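Uncharacterized HDOD domain protein (Geobacter sulfurreducens, PDB 3HC1) is of unknown function but binds two iron ions in an HD-type all-helical domain, consistent with a metal-dependent phosphohydrolase. Local coordinates at residues T14-F19 with C194-A199; D24-V29 with A201-L206; A46-A51 with S81-V86; A62-L67 with R95-T100. One frame throughout, in Å; residues are numbered along the deposited sequence. Where two conformers were deposited one is given.

Contact 1 (T14-F19 with C194-A199); sequences TLAREF and CEVGFA
A16 is pressed against the backbone of E195 and V196, the tight part of the crossing between helices 9-21 and 193-203. The methyl CB of A16 lies 3.5 Å from the carbonyl carbon C of E195, and with only a methyl here the CA atoms of A16 and V196 come within 4.8 Å. The segment axes approach to 8.4 Å and cross at -67°. V196 adds its CG2 branch, 3.8 Å from A16 CB; that methyl stands anti to the carbonyl carbon while CG1 takes the place anti to the backbone N (chi1 176°). The same CG2 meets F19 more loosely, 4.2 Å from its CD2, the two side chains crossing at a slant. On the solvent side only an aliphatic touch remains: R17 CG lies 4.1 Å from A199 CB, and the arginine chain bends at chi3, its guanidinium forming a salt bridge with E10. Of the E195 side chain only CB meets A16, and the carboxylate turns off to R12 and S192. Around the pair, V196 packs on F158 and F19 on I159 of helix 154-162, while E195 and F198 rest on L215 of helix 208-216; segment 194-199 follows directly on iron ligand H193.

Contact 2 (D24-V29 with A201-L206); sequences DELPTV and AKRWSL
The P27-V29 part of an extended loop passes the C-terminal end of helix 193-203, the CA atoms of T28 and W204 7.6 Å apart. Beyond W204 the chain leaves the helix through S205, whose positive phi (65°) belongs to a Schellman motif closed by L206 N to A201 O and S205 N to K202 O. W204 NE1 donates to P27 O at 3.1 Å (N-H...O angle 148°), the oxygen at the indole edge and nearly in the ring plane. V29 lies across one face of the indole, CG1 anti to its carbonyl carbon (chi1 -72°) and CG2 beside it, bringing both methyls onto the ring. V29 CG1 sits 3.5 Å from the centroid of the six-membered ring in a CH-pi contact, and CG2 lies 3.7 Å from W204 CD2 and as near to CE3. With an alanine in place of the tryptophan, P27 O would probably lose this donor and V29 the flat surface its methyls lie on. L26 CD1 rests over one face of the R203 guanidinium, 3.3 Å from NE. W204 also packs on V154 and L106. This is a helix C-terminus closed by a Schellman motif, the loop before helix 31-39 laid against it through the W204 indole within the HDOD domain.

Contact 3 (A46-A51 with S81-V86); sequences AIDEVA and SIRDAV
V86, I47 and A51 bury most of the surface where helix 47-54 meets the first turn of helix 82-108. V86 stands between the other two and gives one methyl to each. Its CG1, anti to the backbone N, goes to I47 and lies 3.7 Å from CD1; its CG2 goes to A51, 3.7 Å from CB. I47 runs past V86 in the opposite direction with an extended chain, chi1 -163° and chi2 166°, which carries CD1 on to V86 O at 3.3 Å. Cutting I47 back to an alanine is likely to leave V86 CG1 without its main neighbour here and a gap beside the V86 carbonyl oxygen. On the exposed side, D48 OD1 and R83 NH1 stand 4.0 Å apart, opposite charges near each other without a salt bridge. The axes of the short segments approach to 10.9 Å at 144°, and I47 and V86 both extend the contact to L94. Helix 82-108 begins with a capping box: D84 N donates to S81 OG at 3.1 Å, and S81 N returns a bond to D84 OD2. The two form a roughly antiparallel helix pair of the all-helical HDOD fold, with helix 82-108 entering it at its capped N-terminus.

Contact 4 (A62-L67 with R95-T100); sequences ARVVHL and REAIFT
L67 and V64 reach helix 82-108 through their first torsions. L67 holds CG opposite the backbone N (chi1 -174°), and V64, at chi1 169°, sends CG1 toward A97 and CG2 toward I98. The two segments form a steeply inclined helix pair in the all-helical HDOD fold, with axes 9.1 Å apart at closest approach and 125° between their directions. A97 lies at the centre, its CA 6.0 Å from that of V64, and its small CB lets both larger side chains come down on the helix. L67 CD2 is 4.1 Å from A97 CB and extends to T100, 3.7 Å from CG2, the leucine and threonine crossing nearly at right angles. V64 CG2 meets I98 CG1 at 4.0 Å, although the CB of I98 points away and its side chain goes on to I32 and I36 of helix 31-39. The touching residues are buried, no hydrogen bond joins the segments, and the side-chain contacts across them are between carbon atoms. T100 serves two sides: CG2 faces the leucine, while OG1 bonds to Y146 and donates to E96 O at 2.8 Å, reaching that oxygen from the face opposite to T100 N.

Overall arrangement
The four contacts fall into two groups. Contacts 1 and 2 share helix 193-203, with centres 12 Å apart, and attach the N-terminal helix 9-21 and the loop after it to a helix that starts at iron ligand H193. Contacts 3 and 4 share helix 82-108, their centres 11 Å apart, and touch each other directly, V50 CG1 meeting I98 CD1 and I82 CD1 meeting V64 CG1; they lie away from the metal site. Along the chain, contacts 3 and 4 are nested inside the long loops closed by contacts 1 and 2, while the members of each group alternate in order. Contacts 1 and 3 are about 37 Å apart, centre to centre. Helix 82-108 also runs past contact 2, tying the second cluster to the first.

Contact 1 (T14-F19 with C194-A199)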
loop_
_atom_site.group_PDB
_atom_site.type_symbol
_atom_site.label_atom_id
_atom_site.label_comp_id
_atom_site.label_asym_id
_atom_site.label_seq_id
_atom_site.Cartn_x
_atom_site.Cartn_y
_atom_site.Cartn_z
ATOM N N THR A 14 14.010 17.379 4.452
ATOM C CA THR A 14 15.444 17.585 4.180
ATOM C C THR A 14 16.265 16.427 4.725
ATOM O O THR A 14 17.097 15.874 4.032
ATOM C CB THR A 14 15.955 18.939 4.769
ATOM O OG1 THR A 14 15.348 20.009 4.047
ATOM C CG2 THR A 14 17.437 19.064 4.650
ATOM N N LEU A 15 16.008 16.046 5.975
ATOM C CA LEU A 15 16.715 14.910 6.593
ATOM C C LEU A 15 16.455 13.627 5.791
ATOM O O LEU A 15 17.368 12.839 5.582
ATOM C CB LEU A 15 16.296 14.735 8.064
ATOM C CG LEU A 15 16.866 15.745 9.047
ATOM C CD1 LEU A 15 16.165 15.581 10.397
ATOM C CD2 LEU A 15 18.413 15.593 9.160
ATOM N N ALA A 16 15.212 13.429 5.354
ATOM C CA ALA A 16 14.892 12.285 4.499
ATOM C C ALA A 16 15.747 12.302 3.218
ATOM O O ALA A 16 16.329 11.258 2.853
ATOM C CB ALA A 16 13.345 12.201 4.150
ATOM N N ARG A 17 15.840 13.453 2.543
ATOM C CA ARG A 17 16.683 13.476 1.303
ATOM C C ARG A 17 18.139 13.187 1.604
ATOM O O ARG A 17 18.748 12.371 0.931
ATOM C CB ARG A 17 16.519 14.732 0.481
ATOM C CG ARG A 17 15.145 14.793 -0.156
ATOM C CD ARG A 17 15.021 16.048 -1.000
ATOM N NE ARG A 17 15.383 17.239 -0.231
ATOM C CZ ARG A 17 14.549 18.056 0.413
ATOM N NH1 ARG A 17 13.234 17.870 0.427
ATOM N NH2 ARG A 17 15.053 19.094 1.061
ATOM N N GLU A 18 18.667 13.733 2.693
ATOM C CA GLU A 18 20.068 13.411 3.075
ATOM C C GLU A 18 20.248 11.933 3.412
ATOM O O GLU A 18 21.270 11.310 3.070
ATOM C CB GLU A 18 20.505 14.237 4.287
ATOM C CG GLU A 18 20.322 15.757 4.135
ATOM C CD GLU A 18 21.366 16.428 3.220
ATOM O OE1 GLU A 18 22.251 15.724 2.673
ATOM O OE2 GLU A 18 21.287 17.671 3.058
ATOM N N PHE A 19 19.252 11.351 4.070
ATOM C CA PHE A 19 19.264 9.903 4.359
ATOM C C PHE A 19 19.355 9.071 3.049
ATOM O O PHE A 19 19.943 7.998 3.030
ATOM C CB PHE A 19 17.969 9.526 5.120
ATOM C CG PHE A 19 18.044 8.245 5.912
ATOM C CD1 PHE A 19 18.711 8.204 7.139
ATOM C CD2 PHE A 19 17.379 7.115 5.492
ATOM C CE1 PHE A 19 18.742 7.034 7.922
ATOM C CE2 PHE A 19 17.407 5.942 6.267
ATOM C CZ PHE A 19 18.096 5.915 7.485
ATOM N N CYS A 194 7.722 7.818 6.267
ATOM C CA CYS A 194 6.777 8.740 5.612
ATOM C C CYS A 194 7.511 9.725 4.734
ATOM O O CYS A 194 7.243 9.846 3.554
ATOM C CB CYS A 194 5.936 9.487 6.608
ATOM S SG CYS A 194 4.876 8.429 7.624
ATOM N N GLU A 195 8.498 10.400 5.284
ATOM C CA GLU A 195 9.268 11.371 4.519
ATOM C C GLU A 195 10.230 10.779 3.512
ATOM O O GLU A 195 10.358 11.275 2.375
ATOM C CB GLU A 195 10.022 12.259 5.511
ATOM C CG GLU A 195 9.069 13.061 6.355
ATOM C CD GLU A 195 8.666 12.376 7.654
ATOM O OE1 GLU A 195 8.972 11.197 7.896
ATOM O OE2 GLU A 195 8.031 13.054 8.432
ATOM N N VAL A 196 10.913 9.700 3.919
ATOM C CA VAL A 196 11.740 8.970 3.003
ATOM C C VAL A 196 10.910 8.424 1.867
ATOM O O VAL A 196 11.348 8.502 0.731
ATOM C CB VAL A 196 12.520 7.801 3.710
ATOM C CG1 VAL A 196 13.350 6.910 2.736
ATOM C CG2 VAL A 196 13.482 8.428 4.724
ATOM N N GLY A 197 9.740 7.849 2.167
ATOM C CA GLY A 197 8.892 7.262 1.097
ATOM C C GLY A 197 8.419 8.350 0.149
ATOM O O GLY A 197 8.298 8.144 -1.080
ATOM N N PHE A 198 8.123 9.498 0.723
ATOM C CA PHE A 198 7.693 10.682 -0.109
ATOM C C PHE A 198 8.814 11.093 -1.072
ATOM O O PHE A 198 8.597 11.219 -2.288
ATOM C CB PHE A 198 7.304 11.828 0.824
ATOM C CG PHE A 198 6.891 13.074 0.128
ATOM C CD1 PHE A 198 5.540 13.273 -0.225
ATOM C CD2 PHE A 198 7.839 14.054 -0.170
ATOM C CE1 PHE A 198 5.157 14.472 -0.813
ATOM C CE2 PHE A 198 7.472 15.243 -0.821
ATOM C CZ PHE A 198 6.128 15.427 -1.148
ATOM N N ALA A 199 10.020 11.248 -0.522
ATOM C CA ALA A 199 11.204 11.640 -1.304
ATOM C C ALA A 199 11.443 10.628 -2.411
ATOM O O ALA A 199 11.814 10.987 -3.498
ATOM C CB ALA A 199 12.453 11.691 -0.421
#

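Contact 2 (D24-V29 with A201-L206)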
loop_
_atom_site.group_PDB
_atom_site.type_symbol
_atom_site.label_atom_id
_atom_site.label_comp_id
_atom_site.label_asym_id
_atom_site.label_seq_id
_atom_site.Cartn_x
_atom_site.Cartn_y
_atom_site.Cartn_z
ATOM N N ASP A 24 24.214 4.713 -2.582
ATOM C CA ASP A 24 24.770 4.835 -3.910
ATOM C C ASP A 24 23.731 4.406 -4.946
ATOM O O ASP A 24 23.279 5.242 -5.693
ATOM C CB ASP A 24 26.096 4.073 -4.017
ATOM C CG ASP A 24 26.873 4.426 -5.275
ATOM O OD1 ASP A 24 26.894 5.605 -5.675
ATOM O OD2 ASP A 24 27.442 3.511 -5.877
ATOM N N GLU A 25 23.326 3.138 -4.971
ATOM C CA GLU A 25 22.285 2.686 -5.921
ATOM C C GLU A 25 20.876 2.543 -5.296
ATOM O O GLU A 25 20.606 1.599 -4.559
ATOM C CB GLU A 25 22.695 1.377 -6.600
ATOM C CG GLU A 25 23.843 1.497 -7.599
ATOM C CD GLU A 25 23.683 2.636 -8.589
ATOM O OE1 GLU A 25 22.706 2.640 -9.374
ATOM O OE2 GLU A 25 24.547 3.519 -8.576
ATOM N N LEU A 26 19.966 3.428 -5.692
ATOM C CA LEU A 26 18.649 3.546 -5.087
ATOM C C LEU A 26 17.718 2.576 -5.760
ATOM O O LEU A 26 17.836 2.387 -6.963
ATOM C CB LEU A 26 18.096 4.935 -5.352
ATOM C CG LEU A 26 18.795 6.089 -4.670
ATOM C CD1 LEU A 26 18.179 7.381 -5.215
ATOM C CD2 LEU A 26 18.578 5.981 -3.211
ATOM N N PRO A 27 16.717 2.053 -5.023
ATOM C CA PRO A 27 15.794 1.174 -5.724
ATOM C C PRO A 27 15.025 1.874 -6.848
ATOM O O PRO A 27 14.767 3.102 -6.803
ATOM C CB PRO A 27 14.845 0.707 -4.620
ATOM C CG PRO A 27 14.861 1.796 -3.615
ATOM C CD PRO A 27 16.248 2.381 -3.671
ATOM N N THR A 28 14.632 1.075 -7.825
ATOM C CA THR A 28 13.844 1.532 -8.961
ATOM C C THR A 28 12.535 0.740 -9.021
ATOM O O THR A 28 12.443 -0.344 -8.445
ATOM C CB THR A 28 14.619 1.333 -10.275
ATOM O OG1 THR A 28 13.871 1.893 -11.354
ATOM C CG2 THR A 28 14.883 -0.149 -10.543
ATOM N N VAL A 29 11.541 1.289 -9.714
ATOM C CA VAL A 29 10.333 0.543 -10.067
ATOM C C VAL A 29 10.253 0.450 -11.605
ATOM O O VAL A 29 10.594 1.422 -12.304
ATOM C CB VAL A 29 9.055 1.218 -9.478
ATOM C CG1 VAL A 29 8.999 1.013 -7.961
ATOM C CG2 VAL A 29 9.014 2.703 -9.797
ATOM N N ALA A 201 9.139 8.342 -3.809
ATOM C CA ALA A 201 8.068 8.421 -4.763
ATOM C C ALA A 201 8.175 9.690 -5.639
ATOM O O ALA A 201 7.892 9.636 -6.862
ATOM C CB ALA A 201 6.712 8.378 -4.010
ATOM N N LYS A 202 8.620 10.798 -5.054
ATOM C CA LYS A 202 8.877 12.025 -5.830
ATOM C C LYS A 202 10.001 11.818 -6.814
ATOM O O LYS A 202 9.858 12.177 -7.971
ATOM C CB LYS A 202 9.178 13.246 -4.966
ATOM C CG LYS A 202 7.992 13.756 -4.106
ATOM C CD LYS A 202 6.878 14.411 -4.940
ATOM C CE LYS A 202 7.172 15.849 -5.191
ATOM N NZ LYS A 202 6.409 16.328 -6.342
ATOM N N ARG A 203 11.097 11.189 -6.389
ATOM C CA ARG A 203 12.163 10.810 -7.326
ATOM C C ARG A 203 11.623 9.957 -8.479
ATOM O O ARG A 203 12.010 10.167 -9.630
ATOM C CB ARG A 203 13.332 10.103 -6.618
ATOM C CG ARG A 203 14.166 9.251 -7.556
ATOM C CD ARG A 203 15.381 8.659 -6.912
ATOM N NE ARG A 203 16.331 9.708 -6.751
ATOM C CZ ARG A 203 17.476 9.841 -7.416
ATOM N NH1 ARG A 203 17.937 8.939 -8.276
ATOM N NH2 ARG A 203 18.169 10.905 -7.155
ATOM N N TRP A 204 10.691 9.037 -8.194
ATOM C CA TRP A 204 10.141 8.184 -9.218
ATOM C C TRP A 204 9.092 8.830 -10.106
ATOM O O TRP A 204 8.519 8.157 -10.938
ATOM C CB TRP A 204 9.492 6.927 -8.611
ATOM C CG TRP A 204 10.448 5.960 -7.985
ATOM C CD1 TRP A 204 11.794 5.884 -8.167
ATOM C CD2 TRP A 204 10.095 4.905 -7.090
ATOM N NE1 TRP A 204 12.310 4.841 -7.416
ATOM C CE2 TRP A 204 11.293 4.234 -6.738
ATOM C CE3 TRP A 204 8.895 4.482 -6.516
ATOM C CZ2 TRP A 204 11.304 3.135 -5.885
ATOM C CZ3 TRP A 204 8.914 3.384 -5.642
ATOM C CH2 TRP A 204 10.108 2.739 -5.332
ATOM N N SER A 205 8.781 10.077 -9.849
ATOM C CA SER A 205 7.761 10.844 -10.570
ATOM C C SER A 205 6.353 10.339 -10.402
ATOM O O SER A 205 5.531 10.530 -11.289
ATOM C CB SER A 205 8.125 10.972 -12.035
ATOM O OG SER A 205 9.364 11.644 -12.086
ATOM N N LEU A 206 6.061 9.731 -9.264
ATOM C CA LEU A 206 4.687 9.321 -8.993
ATOM C C LEU A 206 3.801 10.543 -8.669
ATOM O O LEU A 206 4.273 11.506 -8.110
ATOM C CB LEU A 206 4.623 8.324 -7.869
ATOM C CG LEU A 206 5.429 7.049 -8.043
ATOM C CD1 LEU A 206 5.285 6.243 -6.715
ATOM C CD2 LEU A 206 4.906 6.313 -9.210
#

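Contact 3 (A46-A51 with S81-V86)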
loop_
_atom_site.group_PDB
_atom_site.type_symbol
_atom_site.label_atom_id
_atom_site.label_comp_id
_atom_site.label_asym_id
_atom_site.label_seq_id
_atom_site.Cartn_x
_atom_site.Cartn_y
_atom_site.Cartn_z
ATOM N N ALA A 46 -7.316 0.978 -24.363
ATOM C CA ALA A 46 -7.574 -0.314 -24.986
ATOM C C ALA A 46 -6.932 -1.423 -24.160
ATOM O O ALA A 46 -5.728 -1.396 -23.899
ATOM C CB ALA A 46 -7.031 -0.336 -26.413
ATOM N N ILE A 47 -7.743 -2.403 -23.762
ATOM C CA ILE A 47 -7.283 -3.474 -22.877
ATOM C C ILE A 47 -6.122 -4.249 -23.513
ATOM O O ILE A 47 -5.130 -4.572 -22.841
ATOM C CB ILE A 47 -8.477 -4.392 -22.396
ATOM C CG1 ILE A 47 -8.078 -5.238 -21.177
ATOM C CG2 ILE A 47 -9.033 -5.258 -23.532
ATOM C CD1 ILE A 47 -9.266 -5.878 -20.476
ATOM N N ASP A 48 -6.222 -4.488 -24.821
ATOM C CA ASP A 48 -5.205 -5.231 -25.550
ATOM C C ASP A 48 -3.883 -4.514 -25.595
ATOM O O ASP A 48 -2.852 -5.163 -25.687
ATOM C CB ASP A 48 -5.684 -5.559 -26.962
ATOM C CG ASP A 48 -6.853 -6.504 -26.949
ATOM O OD1 ASP A 48 -6.786 -7.505 -26.200
ATOM O OD2 ASP A 48 -7.839 -6.233 -27.659
ATOM N N GLU A 49 -3.898 -3.189 -25.499
ATOM C CA GLU A 49 -2.641 -2.438 -25.374
ATOM C C GLU A 49 -1.980 -2.764 -24.065
ATOM O O GLU A 49 -0.773 -3.020 -24.031
ATOM C CB GLU A 49 -2.865 -0.942 -25.488
ATOM C CG GLU A 49 -3.309 -0.551 -26.882
ATOM C CD GLU A 49 -3.800 0.861 -26.956
ATOM O OE1 GLU A 49 -3.557 1.627 -25.988
ATOM O OE2 GLU A 49 -4.430 1.195 -27.983
ATOM N N VAL A 50 -2.776 -2.786 -22.997
ATOM C CA VAL A 50 -2.265 -3.152 -21.662
ATOM C C VAL A 50 -1.737 -4.611 -21.676
ATOM O O VAL A 50 -0.595 -4.892 -21.254
ATOM C CB VAL A 50 -3.355 -2.967 -20.579
ATOM C CG1 VAL A 50 -2.818 -3.303 -19.198
ATOM C CG2 VAL A 50 -3.905 -1.547 -20.621
ATOM N N ALA A 51 -2.581 -5.515 -22.184
ATOM C CA ALA A 51 -2.250 -6.926 -22.361
ATOM C C ALA A 51 -0.954 -7.099 -23.134
ATOM O O ALA A 51 -0.104 -7.929 -22.788
ATOM C CB ALA A 51 -3.390 -7.647 -23.112
ATOM N N SER A 81 -4.964 -18.802 -19.246
ATOM C CA SER A 81 -4.179 -17.918 -20.086
ATOM C C SER A 81 -4.376 -16.461 -19.684
ATOM O O SER A 81 -5.318 -16.102 -18.961
ATOM C CB SER A 81 -4.585 -18.085 -21.549
ATOM O OG SER A 81 -5.948 -17.737 -21.739
ATOM N N ILE A 82 -3.463 -15.633 -20.176
ATOM C CA ILE A 82 -3.602 -14.191 -20.144
ATOM C C ILE A 82 -4.832 -13.682 -20.941
ATOM O O ILE A 82 -5.485 -12.690 -20.557
ATOM C CB ILE A 82 -2.302 -13.544 -20.656
ATOM C CG1 ILE A 82 -2.233 -12.096 -20.209
ATOM C CG2 ILE A 82 -2.110 -13.766 -22.179
ATOM C CD1 ILE A 82 -2.098 -11.964 -18.665
ATOM N N ARG A 83 -5.161 -14.369 -22.033
ATOM C CA ARG A 83 -6.373 -14.048 -22.781
ATOM C C ARG A 83 -7.627 -14.179 -21.873
ATOM O O ARG A 83 -8.503 -13.300 -21.871
ATOM C CB ARG A 83 -6.446 -14.928 -24.046
ATOM C CG ARG A 83 -7.667 -14.682 -24.939
ATOM C CD ARG A 83 -7.909 -13.198 -25.209
ATOM N NE ARG A 83 -8.921 -12.966 -26.240
ATOM C CZ ARG A 83 -9.504 -11.791 -26.477
ATOM N NH1 ARG A 83 -9.190 -10.719 -25.747
ATOM N NH2 ARG A 83 -10.415 -11.682 -27.440
ATOM N N ASP A 84 -7.675 -15.249 -21.071
ATOM C CA ASP A 84 -8.720 -15.436 -20.065
ATOM C C ASP A 84 -8.748 -14.262 -19.075
ATOM O O ASP A 84 -9.820 -13.761 -18.724
ATOM C CB ASP A 84 -8.500 -16.726 -19.236
ATOM C CG ASP A 84 -8.711 -18.024 -20.030
ATOM O OD1 ASP A 84 -9.466 -18.036 -21.036
ATOM O OD2 ASP A 84 -8.132 -19.054 -19.596
ATOM N N ALA A 85 -7.572 -13.863 -18.589
ATOM C CA ALA A 85 -7.473 -12.796 -17.607
ATOM C C ALA A 85 -8.059 -11.512 -18.224
ATOM O O ALA A 85 -8.927 -10.890 -17.645
ATOM C CB ALA A 85 -6.026 -12.617 -17.150
ATOM N N VAL A 86 -7.657 -11.180 -19.440
ATOM C CA VAL A 86 -8.182 -9.981 -20.119
ATOM C C VAL A 86 -9.728 -9.957 -20.206
ATOM O O VAL A 86 -10.389 -8.961 -19.847
ATOM C CB VAL A 86 -7.560 -9.851 -21.511
ATOM C CG1 VAL A 86 -8.378 -8.887 -22.428
ATOM C CG2 VAL A 86 -6.086 -9.439 -21.369
#

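Contact 4 (A62-L67 with R95-T100)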
loop_
_atom_site.group_PDB
_atom_site.type_symbol
_atom_site.label_atom_id
_atom_site.label_comp_id
_atom_site.label_asym_id
_atom_site.label_seq_id
_atom_site.Cartn_x
_atom_site.Cartn_y
_atom_site.Cartn_z
ATOM N N ALA A 62 2.958 -15.160 -16.321
ATOM C CA ALA A 62 2.584 -16.260 -15.426
ATOM C C ALA A 62 2.163 -15.788 -14.026
ATOM O O ALA A 62 1.265 -16.370 -13.405
ATOM C CB ALA A 62 3.732 -17.268 -15.321
ATOM N N ARG A 63 2.816 -14.741 -13.521
ATOM C CA ARG A 63 2.426 -14.164 -12.244
ATOM C C ARG A 63 1.012 -13.622 -12.341
ATOM O O ARG A 63 0.192 -13.896 -11.463
ATOM C CB ARG A 63 3.375 -13.047 -11.801
ATOM C CG ARG A 63 4.695 -13.502 -11.174
ATOM C CD ARG A 63 5.483 -12.278 -10.800
ATOM N NE ARG A 63 6.912 -12.501 -10.683
ATOM C CZ ARG A 63 7.794 -11.517 -10.474
ATOM N NH1 ARG A 63 7.399 -10.252 -10.371
ATOM N NH2 ARG A 63 9.082 -11.793 -10.380
ATOM N N VAL A 64 0.727 -12.882 -13.423
ATOM C CA VAL A 64 -0.591 -12.269 -13.602
ATOM C C VAL A 64 -1.703 -13.324 -13.717
ATOM O O VAL A 64 -2.740 -13.227 -13.045
ATOM C CB VAL A 64 -0.625 -11.314 -14.804
ATOM C CG1 VAL A 64 -2.065 -10.898 -15.138
ATOM C CG2 VAL A 64 0.258 -10.108 -14.537
ATOM N N VAL A 65 -1.465 -14.354 -14.519
ATOM C CA VAL A 65 -2.430 -15.472 -14.623
ATOM C C VAL A 65 -2.710 -16.110 -13.235
ATOM O O VAL A 65 -3.868 -16.394 -12.900
ATOM C CB VAL A 65 -1.966 -16.512 -15.666
ATOM C CG1 VAL A 65 -2.965 -17.651 -15.792
ATOM C CG2 VAL A 65 -1.781 -15.818 -16.992
ATOM N N HIS A 66 -1.665 -16.256 -12.411
ATOM C CA HIS A 66 -1.823 -16.789 -11.049
ATOM C C HIS A 66 -2.716 -15.902 -10.152
ATOM O O HIS A 66 -3.635 -16.379 -9.502
ATOM C CB HIS A 66 -0.447 -17.031 -10.410
ATOM C CG HIS A 66 -0.505 -17.510 -8.997
ATOM N ND1 HIS A 66 -0.652 -18.842 -8.669
ATOM C CD2 HIS A 66 -0.439 -16.836 -7.823
ATOM C CE1 HIS A 66 -0.674 -18.967 -7.352
ATOM N NE2 HIS A 66 -0.559 -17.764 -6.816
ATOM N N LEU A 67 -2.444 -14.609 -10.118
ATOM C CA LEU A 67 -3.260 -13.693 -9.299
ATOM C C LEU A 67 -4.684 -13.637 -9.860
ATOM O O LEU A 67 -5.626 -13.641 -9.101
ATOM C CB LEU A 67 -2.637 -12.314 -9.273
ATOM C CG LEU A 67 -3.256 -11.252 -8.372
ATOM C CD1 LEU A 67 -3.449 -11.806 -6.912
ATOM C CD2 LEU A 67 -2.361 -10.019 -8.418
ATOM N N ARG A 95 -5.018 -3.904 -14.833
ATOM C CA ARG A 95 -4.039 -2.884 -14.386
ATOM C C ARG A 95 -3.603 -3.188 -12.950
ATOM O O ARG A 95 -2.427 -3.137 -12.619
ATOM C CB ARG A 95 -4.625 -1.467 -14.431
ATOM C CG ARG A 95 -4.764 -0.764 -15.834
ATOM C CD ARG A 95 -5.827 0.372 -15.723
ATOM N NE ARG A 95 -5.727 1.361 -16.781
ATOM C CZ ARG A 95 -6.668 2.256 -17.105
ATOM N NH1 ARG A 95 -7.831 2.327 -16.454
ATOM N NH2 ARG A 95 -6.452 3.089 -18.118
ATOM N N GLU A 96 -4.573 -3.498 -12.099
ATOM C CA GLU A 96 -4.313 -3.818 -10.707
ATOM C C GLU A 96 -3.458 -5.041 -10.550
ATOM O O GLU A 96 -2.538 -5.046 -9.765
ATOM C CB GLU A 96 -5.623 -4.082 -9.967
ATOM C CG GLU A 96 -5.459 -4.183 -8.488
ATOM C CD GLU A 96 -6.779 -4.282 -7.759
ATOM O OE1 GLU A 96 -7.567 -3.304 -7.805
ATOM O OE2 GLU A 96 -7.016 -5.332 -7.116
ATOM N N ALA A 97 -3.789 -6.100 -11.273
ATOM C CA ALA A 97 -3.042 -7.363 -11.181
ATOM C C ALA A 97 -1.604 -7.187 -11.714
ATOM O O ALA A 97 -0.635 -7.702 -11.127
ATOM C CB ALA A 97 -3.771 -8.477 -11.933
ATOM N N ILE A 98 -1.472 -6.494 -12.841
ATOM C CA ILE A 98 -0.139 -6.225 -13.439
ATOM C C ILE A 98 0.737 -5.376 -12.477
ATOM O O ILE A 98 1.914 -5.697 -12.211
ATOM C CB ILE A 98 -0.253 -5.544 -14.842
ATOM C CG1 ILE A 98 -0.874 -6.522 -15.864
ATOM C CG2 ILE A 98 1.119 -5.136 -15.334
ATOM C CD1 ILE A 98 -1.089 -5.941 -17.247
ATOM N N PHE A 99 0.135 -4.311 -11.967
ATOM C CA PHE A 99 0.808 -3.464 -11.016
ATOM C C PHE A 99 1.373 -4.287 -9.844
ATOM O O PHE A 99 2.534 -4.149 -9.487
ATOM C CB PHE A 99 -0.149 -2.393 -10.495
ATOM C CG PHE A 99 0.483 -1.460 -9.528
ATOM C CD1 PHE A 99 1.160 -0.342 -9.983
ATOM C CD2 PHE A 99 0.405 -1.696 -8.171
ATOM C CE1 PHE A 99 1.755 0.524 -9.087
ATOM C CE2 PHE A 99 1.010 -0.821 -7.268
ATOM C CZ PHE A 99 1.673 0.278 -7.743
ATOM N N THR A 100 0.535 -5.162 -9.304
ATOM C CA THR A 100 0.873 -6.020 -8.158
ATOM C C THR A 100 1.998 -6.988 -8.490
ATOM O O THR A 100 2.927 -7.177 -7.703
ATOM C CB THR A 100 -0.412 -6.771 -7.686
ATOM O OG1 THR A 100 -1.386 -5.781 -7.310
ATOM C CG2 THR A 100 -0.146 -7.705 -6.517
#